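Local coordinates for FtsZ-like protein of unknown function (Nostoc punctiforme, PDB 3C8L) that is of unknown function, a small FtsZ-like protein from Nostoc punctiforme assigned to a family of conserved hypothetical proteins, at residues Ala75-Phe79 against Gly80-Leu84. Numbering follows the deposited sequence.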
loop_
_atom_site.group_PDB
_atom_site.type_symbol
_atom_site.label_atom_id
_atom_site.label_comp_id
_atom_site.label_asym_id
_atom_site.label_seq_id
_atom_site.Cartn_x
_atom_site.Cartn_y
_atom_site.Cartn_z
ATOM N N ALA A 75 -3.181 0.689 -20.634
ATOM C CA ALA A 75 -2.757 -0.687 -20.858
ATOM C C ALA A 75 -2.457 -1.405 -19.519
ATOM O O ALA A 75 -2.345 -2.625 -19.497
ATOM C CB ALA A 75 -1.543 -0.741 -21.803
ATOM N N VAL A 76 -2.298 -0.686 -18.418
ATOM C CA VAL A 76 -2.111 -1.341 -17.115
ATOM C C VAL A 76 -3.386 -2.131 -16.750
ATOM O O VAL A 76 -3.304 -3.148 -16.062
ATOM C CB VAL A 76 -1.786 -0.294 -16.026
ATOM C CG1 VAL A 76 -1.742 -0.911 -14.607
ATOM C CG2 VAL A 76 -0.457 0.400 -16.362
ATOM N N LEU A 77 -4.563 -1.644 -17.162
ATOM C CA LEU A 77 -5.791 -2.356 -16.857
ATOM C C LEU A 77 -5.879 -3.595 -17.722
ATOM O O LEU A 77 -5.698 -3.517 -18.953
ATOM C CB LEU A 77 -7.000 -1.469 -17.088
ATOM C CG LEU A 77 -7.152 -0.201 -16.245
ATOM C CD1 LEU A 77 -8.280 0.650 -16.793
ATOM C CD2 LEU A 77 -7.357 -0.516 -14.759
ATOM N N PRO A 78 -6.166 -4.748 -17.093
ATOM C CA PRO A 78 -6.217 -6.000 -17.792
ATOM C C PRO A 78 -7.402 -6.244 -18.734
ATOM O O PRO A 78 -7.320 -7.098 -19.588
ATOM C CB PRO A 78 -6.239 -7.029 -16.626
ATOM C CG PRO A 78 -6.843 -6.316 -15.492
ATOM C CD PRO A 78 -6.359 -4.925 -15.626
ATOM N N PHE A 79 -8.461 -5.471 -18.615
ATOM C CA PHE A 79 -9.646 -5.662 -19.417
ATOM C C PHE A 79 -10.546 -4.474 -19.182
ATOM O O PHE A 79 -10.229 -3.574 -18.377
ATOM C CB PHE A 79 -10.374 -6.934 -18.972
ATOM C CG PHE A 79 -10.591 -7.019 -17.496
ATOM C CD1 PHE A 79 -11.499 -6.202 -16.836
ATOM C CD2 PHE A 79 -9.868 -7.950 -16.743
ATOM C CE1 PHE A 79 -11.647 -6.287 -15.449
ATOM C CE2 PHE A 79 -10.047 -8.056 -15.385
ATOM C CZ PHE A 79 -10.912 -7.220 -14.736
ATOM N N GLY A 80 -11.649 -4.466 -19.927
ATOM C CA GLY A 80 -12.700 -3.474 -19.774
ATOM C C GLY A 80 -12.784 -2.408 -20.855
ATOM O O GLY A 80 -11.923 -2.305 -21.726
ATOM N N ARG A 81 -13.828 -1.593 -20.745
ATOM C CA ARG A 81 -14.118 -0.460 -21.638
ATOM C C ARG A 81 -13.572 0.704 -20.843
ATOM O O ARG A 81 -14.220 1.172 -19.892
ATOM C CB ARG A 81 -15.607 -0.387 -21.887
ATOM C CG ARG A 81 -16.136 -1.619 -22.614
ATOM C CD ARG A 81 -17.636 -1.614 -22.807
ATOM N NE ARG A 81 -18.054 -2.808 -23.513
ATOM C CZ ARG A 81 -19.311 -3.081 -23.861
ATOM N NH1 ARG A 81 -20.299 -2.229 -23.627
ATOM N NH2 ARG A 81 -19.543 -4.200 -24.501
ATOM N N LYS A 82 -12.400 1.175 -21.272
ATOM C CA LYS A 82 -11.566 2.084 -20.482
ATOM C C LYS A 82 -11.489 3.516 -20.906
ATOM O O LYS A 82 -11.360 3.798 -22.100
ATOM C CB LYS A 82 -10.096 1.598 -20.581
ATOM C CG LYS A 82 -9.846 0.157 -20.329
ATOM C CD LYS A 82 -8.398 -0.268 -20.653
ATOM C CE LYS A 82 -8.187 -1.736 -20.708
ATOM N NZ LYS A 82 -6.797 -2.045 -21.176
ATOM N N THR A 83 -11.500 4.427 -19.930
ATOM C CA THR A 83 -11.299 5.829 -20.214
ATOM C C THR A 83 -10.338 6.401 -19.173
ATOM O O THR A 83 -10.240 5.883 -18.033
ATOM C CB THR A 83 -12.569 6.651 -20.209
ATOM O OG1 THR A 83 -13.127 6.660 -18.897
ATOM C CG2 THR A 83 -13.586 6.141 -21.195
ATOM N N LEU A 84 -9.662 7.481 -19.538
ATOM C CA LEU A 84 -8.730 8.173 -18.661
ATOM C C LEU A 84 -8.914 9.685 -18.672
ATOM O O LEU A 84 -9.197 10.279 -19.722
ATOM C CB LEU A 84 -7.256 7.918 -19.119
ATOM C CG LEU A 84 -6.120 8.606 -18.350
ATOM C CD1 LEU A 84 -6.040 8.084 -16.911
ATOM C CD2 LEU A 84 -4.780 8.388 -19.069
#
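Lys-82 reaches back from the start of its strand over Leu-77 and ties its ammonium group to the loop that has just led into that strand. CB leaves the backbone pointing toward the loop; chi1 of -49° sets CG opposite the carbonyl carbon, and the chain, extended from there on, lays its methylenes along Leu-77, the two side chains pointing opposite ways. CG lies 3.9 Å from CD1 of Leu-77, CD packs between that methyl and the leucine CB, and CE comes 3.8 Å from Leu-77 CB. The same methylene, CE, also touches Phe-79 O at 3.6 Å. At the tip, NZ donates to Leu-77 O at 2.9 Å, bent to 138° at the oxygen and tilted 34° from the carbonyl plane; a second bond goes to Leu-74 O of helix 70-74. The loop closes the beta-alpha-beta crossover from strand 55-62 through helix 70-74 to its parallel neighbour, strand 81-94; Leu-77 also packs on Ile-56 and Val-58 of strand 55-62. An alanine in place of Lys-82 would probably leave Leu-77 O and Leu-74 O without this donor and strip CB and CD1 of Leu-77 of the methylenes packed on them. Further along, the Phe-79 ring edge lies beside the N of the following Gly-80, while Asn-52 OD1 accepts that N-H and Leu-101 of a second subunit packs against Phe-79.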